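Local coordinates for protein VP5 (Halorubrum pleomorphic virus 2, PDB 6QGI) that serves as an envelope protein of a haloarchaeal pleomorphic virus and probably drives fusion of the viral membrane with that of its host cell, at residues A299-T313 and L439-Q452. Numbering follows the deposited sequence.
Sequences AEREATITIQDTGAT and LQGSFTIDKLTNTQ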
loop_
_atom_site.group_PDB
_atom_site.type_symbol
_atom_site.label_atom_id
_atom_site.label_comp_id
_atom_site.label_asym_id
_atom_site.label_seq_id
_atom_site.Cartn_x
_atom_site.Cartn_y
_atom_site.Cartn_z
ATOM N N ALA A 299 2.062 16.470 10.610
ATOM C CA ALA A 299 1.793 15.830 11.892
ATOM C C ALA A 299 1.022 16.750 12.843
ATOM O O ALA A 299 0.303 16.261 13.715
ATOM C CB ALA A 299 3.111 15.430 12.535
ATOM N N GLU A 300 1.184 18.078 12.681
ATOM C CA GLU A 300 0.615 19.096 13.563
ATOM C C GLU A 300 -0.798 19.579 13.207
ATOM O O GLU A 300 -1.373 20.321 14.004
ATOM C CB GLU A 300 1.551 20.311 13.644
ATOM C CG GLU A 300 2.464 20.293 14.862
ATOM C CD GLU A 300 1.798 20.211 16.228
ATOM O OE1 GLU A 300 0.743 20.858 16.430
ATOM O OE2 GLU A 300 2.344 19.502 17.104
ATOM N N ARG A 301 -1.366 19.175 12.057
ATOM C CA ARG A 301 -2.713 19.630 11.713
ATOM C C ARG A 301 -3.655 18.465 11.421
ATOM O O ARG A 301 -3.541 17.805 10.385
ATOM C CB ARG A 301 -2.698 20.628 10.548
ATOM C CG ARG A 301 -2.475 22.063 11.006
ATOM C CD ARG A 301 -1.572 22.829 10.060
ATOM N NE ARG A 301 -0.185 22.371 10.162
ATOM C CZ ARG A 301 0.848 23.160 10.435
ATOM N NH1 ARG A 301 2.071 22.648 10.522
ATOM N NH2 ARG A 301 0.675 24.462 10.613
ATOM N N GLU A 302 -4.584 18.218 12.362
ATOM C CA GLU A 302 -5.603 17.181 12.256
ATOM C C GLU A 302 -6.719 17.701 11.368
ATOM O O GLU A 302 -7.245 18.796 11.594
ATOM C CB GLU A 302 -6.134 16.764 13.637
ATOM C CG GLU A 302 -6.877 15.436 13.622
ATOM C CD GLU A 302 -7.738 15.160 14.839
ATOM O OE1 GLU A 302 -7.176 14.829 15.908
ATOM O OE2 GLU A 302 -8.981 15.263 14.720
ATOM N N ALA A 303 -7.051 16.923 10.337
ATOM C CA ALA A 303 -8.079 17.286 9.379
ATOM C C ALA A 303 -9.185 16.261 9.340
ATOM O O ALA A 303 -8.910 15.059 9.296
ATOM C CB ALA A 303 -7.467 17.423 7.999
ATOM N N THR A 304 -10.439 16.735 9.362
ATOM C CA THR A 304 -11.618 15.883 9.236
ATOM C C THR A 304 -12.004 15.946 7.754
ATOM O O THR A 304 -12.193 17.041 7.216
ATOM C CB THR A 304 -12.739 16.297 10.212
ATOM O OG1 THR A 304 -13.126 17.647 9.955
ATOM C CG2 THR A 304 -12.336 16.141 11.675
ATOM N N ILE A 305 -12.018 14.788 7.077
ATOM C CA ILE A 305 -12.315 14.710 5.643
ATOM C C ILE A 305 -13.642 13.994 5.386
ATOM O O ILE A 305 -14.082 13.187 6.205
ATOM C CB ILE A 305 -11.163 14.043 4.829
ATOM C CG1 ILE A 305 -10.834 12.609 5.333
ATOM C CG2 ILE A 305 -9.927 14.938 4.797
ATOM C CD1 ILE A 305 -10.108 11.698 4.344
ATOM N N THR A 306 -14.268 14.294 4.244
ATOM C CA THR A 306 -15.484 13.635 3.791
ATOM C C THR A 306 -15.179 13.062 2.424
ATOM O O THR A 306 -14.876 13.823 1.504
ATOM C CB THR A 306 -16.704 14.590 3.789
ATOM O OG1 THR A 306 -17.024 14.938 5.131
ATOM C CG2 THR A 306 -17.943 13.969 3.135
ATOM N N ILE A 307 -15.245 11.728 2.297
ATOM C CA ILE A 307 -15.039 11.033 1.027
ATOM C C ILE A 307 -16.325 11.257 0.243
ATOM O O ILE A 307 -17.372 10.746 0.622
ATOM C CB ILE A 307 -14.650 9.536 1.244
ATOM C CG1 ILE A 307 -13.401 9.400 2.161
ATOM C CG2 ILE A 307 -14.454 8.786 -0.085
ATOM C CD1 ILE A 307 -12.103 10.060 1.652
ATOM N N GLN A 308 -16.253 12.124 -0.771
ATOM C CA GLN A 308 -17.361 12.589 -1.612
ATOM C C GLN A 308 -18.322 11.494 -2.109
ATOM O O GLN A 308 -19.537 11.678 -2.016
ATOM C CB GLN A 308 -16.819 13.333 -2.832
ATOM C CG GLN A 308 -16.029 14.578 -2.500
ATOM C CD GLN A 308 -15.882 15.416 -3.727
ATOM O OE1 GLN A 308 -15.395 14.961 -4.770
ATOM N NE2 GLN A 308 -16.351 16.657 -3.638
ATOM N N ASP A 309 -17.779 10.387 -2.654
ATOM C CA ASP A 309 -18.535 9.276 -3.242
ATOM C C ASP A 309 -19.368 8.451 -2.235
ATOM O O ASP A 309 -20.343 7.826 -2.652
ATOM C CB ASP A 309 -17.578 8.328 -3.992
ATOM C CG ASP A 309 -17.124 8.806 -5.366
ATOM O OD1 ASP A 309 -17.208 10.031 -5.633
ATOM O OD2 ASP A 309 -16.674 7.959 -6.170
ATOM N N THR A 310 -18.989 8.430 -0.941
ATOM C CA THR A 310 -19.684 7.624 0.074
ATOM C C THR A 310 -20.280 8.442 1.234
ATOM O O THR A 310 -21.237 7.992 1.867
ATOM C CB THR A 310 -18.717 6.595 0.658
ATOM O OG1 THR A 310 -17.619 7.292 1.244
ATOM C CG2 THR A 310 -18.222 5.592 -0.377
ATOM N N GLY A 311 -19.678 9.589 1.527
ATOM C CA GLY A 311 -20.077 10.473 2.618
ATOM C C GLY A 311 -19.449 10.102 3.948
ATOM O O GLY A 311 -19.910 10.562 4.996
ATOM N N ALA A 312 -18.387 9.269 3.912
ATOM C CA ALA A 312 -17.673 8.799 5.099
ATOM C C ALA A 312 -16.740 9.880 5.659
ATOM O O ALA A 312 -15.870 10.383 4.943
ATOM C CB ALA A 312 -16.890 7.536 4.778
ATOM N N THR A 313 -16.959 10.251 6.938
ATOM C CA THR A 313 -16.180 11.263 7.663
ATOM C C THR A 313 -15.096 10.578 8.493
ATOM O O THR A 313 -15.377 9.596 9.187
ATOM C CB THR A 313 -17.078 12.164 8.528
ATOM O OG1 THR A 313 -17.929 11.352 9.339
ATOM C CG2 THR A 313 -17.912 13.129 7.702
ATOM N N LEU A 439 -5.353 7.819 -0.235
ATOM C CA LEU A 439 -6.581 8.391 -0.783
ATOM C C LEU A 439 -6.551 8.355 -2.302
ATOM O O LEU A 439 -5.647 8.924 -2.911
ATOM C CB LEU A 439 -6.791 9.827 -0.272
ATOM C CG LEU A 439 -6.785 10.001 1.250
ATOM C CD1 LEU A 439 -6.752 11.456 1.638
ATOM C CD2 LEU A 439 -7.989 9.329 1.895
ATOM N N GLN A 440 -7.515 7.643 -2.906
ATOM C CA GLN A 440 -7.644 7.472 -4.356
ATOM C C GLN A 440 -8.791 8.321 -4.876
ATOM O O GLN A 440 -8.642 9.024 -5.888
ATOM C CB GLN A 440 -7.891 5.990 -4.712
ATOM C CG GLN A 440 -7.137 4.961 -3.873
ATOM C CD GLN A 440 -5.683 4.810 -4.246
ATOM O OE1 GLN A 440 -5.163 5.451 -5.170
ATOM N NE2 GLN A 440 -4.991 3.942 -3.523
ATOM N N GLY A 441 -9.919 8.252 -4.170
ATOM C CA GLY A 441 -11.130 8.985 -4.499
ATOM C C GLY A 441 -11.159 10.371 -3.897
ATOM O O GLY A 441 -10.442 10.651 -2.930
ATOM N N SER A 442 -12.020 11.235 -4.466
ATOM C CA SER A 442 -12.209 12.615 -4.051
ATOM C C SER A 442 -12.706 12.719 -2.608
ATOM O O SER A 442 -13.397 11.828 -2.103
ATOM C CB SER A 442 -13.166 13.327 -4.991
ATOM O OG SER A 442 -12.580 13.558 -6.260
ATOM N N PHE A 443 -12.295 13.801 -1.944
ATOM C CA PHE A 443 -12.582 14.091 -0.545
ATOM C C PHE A 443 -12.575 15.598 -0.296
ATOM O O PHE A 443 -11.874 16.341 -0.991
ATOM C CB PHE A 443 -11.540 13.393 0.369
ATOM C CG PHE A 443 -10.123 13.901 0.212
ATOM C CD1 PHE A 443 -9.284 13.384 -0.773
ATOM C CD2 PHE A 443 -9.634 14.913 1.031
ATOM C CE1 PHE A 443 -7.984 13.883 -0.941
ATOM C CE2 PHE A 443 -8.337 15.407 0.863
ATOM C CZ PHE A 443 -7.517 14.881 -0.115
ATOM N N THR A 444 -13.309 16.034 0.730
ATOM C CA THR A 444 -13.392 17.441 1.107
ATOM C C THR A 444 -12.932 17.606 2.556
ATOM O O THR A 444 -13.385 16.868 3.430
ATOM C CB THR A 444 -14.828 17.969 0.892
ATOM O OG1 THR A 444 -15.314 17.544 -0.385
ATOM C CG2 THR A 444 -14.924 19.489 1.014
ATOM N N ILE A 445 -12.043 18.575 2.807
ATOM C CA ILE A 445 -11.570 18.878 4.155
ATOM C C ILE A 445 -12.654 19.740 4.807
ATOM O O ILE A 445 -12.801 20.897 4.442
ATOM C CB ILE A 445 -10.165 19.553 4.140
ATOM C CG1 ILE A 445 -9.112 18.633 3.475
ATOM C CG2 ILE A 445 -9.739 19.938 5.551
ATOM C CD1 ILE A 445 -7.867 19.313 2.986
ATOM N N ASP A 446 -13.460 19.162 5.709
ATOM C CA ASP A 446 -14.534 19.898 6.383
ATOM C C ASP A 446 -13.980 20.851 7.434
ATOM O O ASP A 446 -14.597 21.885 7.704
ATOM C CB ASP A 446 -15.537 18.938 7.038
ATOM C CG ASP A 446 -16.406 18.137 6.083
ATOM O OD1 ASP A 446 -16.429 18.466 4.870
ATOM O OD2 ASP A 446 -17.077 17.196 6.550
ATOM N N LYS A 447 -12.819 20.495 8.030
ATOM C CA LYS A 447 -12.142 21.266 9.073
ATOM C C LYS A 447 -10.657 20.892 9.176
ATOM O O LYS A 447 -10.282 19.752 8.902
ATOM C CB LYS A 447 -12.831 21.014 10.429
ATOM C CG LYS A 447 -12.722 22.159 11.431
ATOM C CD LYS A 447 -12.513 21.668 12.868
ATOM C CE LYS A 447 -13.756 21.151 13.558
ATOM N NZ LYS A 447 -13.430 20.523 14.867
ATOM N N LEU A 448 -9.829 21.867 9.590
ATOM C CA LEU A 448 -8.395 21.755 9.875
ATOM C C LEU A 448 -8.149 22.298 11.278
ATOM O O LEU A 448 -8.613 23.398 11.582
ATOM C CB LEU A 448 -7.537 22.527 8.847
ATOM C CG LEU A 448 -7.466 22.006 7.423
ATOM C CD1 LEU A 448 -6.750 22.978 6.541
ATOM C CD2 LEU A 448 -6.697 20.730 7.359
ATOM N N THR A 449 -7.452 21.536 12.138
ATOM C CA THR A 449 -7.173 21.946 13.518
ATOM C C THR A 449 -5.719 21.688 13.889
ATOM O O THR A 449 -5.238 20.563 13.736
ATOM C CB THR A 449 -8.110 21.208 14.508
ATOM O OG1 THR A 449 -9.468 21.508 14.198
ATOM C CG2 THR A 449 -7.834 21.564 15.970
ATOM N N ASN A 450 -5.039 22.720 14.426
ATOM C CA ASN A 450 -3.678 22.579 14.931
ATOM C C ASN A 450 -3.792 21.873 16.282
ATOM O O ASN A 450 -4.419 22.408 17.191
ATOM C CB ASN A 450 -2.980 23.936 15.028
ATOM C CG ASN A 450 -1.504 23.848 15.331
ATOM O OD1 ASN A 450 -1.086 23.459 16.429
ATOM N ND2 ASN A 450 -0.681 24.223 14.364
ATOM N N THR A 451 -3.272 20.640 16.379
ATOM C CA THR A 451 -3.365 19.778 17.568
ATOM C C THR A 451 -2.707 20.359 18.841
ATOM O O THR A 451 -3.167 20.035 19.937
ATOM C CB THR A 451 -2.772 18.394 17.278
ATOM O OG1 THR A 451 -1.498 18.543 16.646
ATOM C CG2 THR A 451 -3.688 17.536 16.416
ATOM N N GLN A 452 -1.654 21.194 18.718
ATOM C CA GLN A 452 -0.964 21.761 19.887
ATOM C C GLN A 452 -1.696 22.990 20.455
ATOM O O GLN A 452 -1.960 23.031 21.657
ATOM C CB GLN A 452 0.495 22.118 19.551
ATOM C CG GLN A 452 1.336 22.501 20.769
ATOM C CD GLN A 452 2.814 22.613 20.488
ATOM O OE1 GLN A 452 3.279 22.510 19.344
ATOM N NE2 GLN A 452 3.588 22.844 21.541
HETATM O O HOH W 1 -1.093 26.108 12.001
#
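E302 and T449 form a hydrogen-bonded pair of two antiparallel strands, 301-307 and 443-450, with two N-H…O hydrogen bonds, each 2.8 Å from N to O (E302 N to T449 O, T449 N to E302 O). Between T304 and I305 the register slips by one residue. At this beta bulge T304 O takes D446 N. With CG beside its backbone N (chi1 -70°), the inserted D446 brings OD2 to T306 OG1 (2.7 Å), which meets it from above the carboxylate plane. Threonines, beta-branched yet polar, suit this partly exposed face.

Just beyond E302, at the corner where the chain enters the strand, E300 O accepts both T451 N and, from the same face, T451 OG1. N450 closes an Asx turn, its OD1 taking Q452 N; a water accepts from N450 ND2 and, weakly, from R301 NH2, while R301 NE salt-bridges D298.

R301 and N450 end a face otherwise apolar and buried. Small A303 lets L448 CD2 approach its CB to 3.5 Å. Bulky I305 and F443 fill it: I305 CD1 meets L439 CD2 tip to tip, and L439 CD1 lies over F443's ring.

Strand 301-307 pairs antiparallel with 312-320, and 443-450 with 333-334, so the two lie side by side between them. F318 packs on A303 and I305, Y334 on F443 and I445; helix 476-496 touches A299.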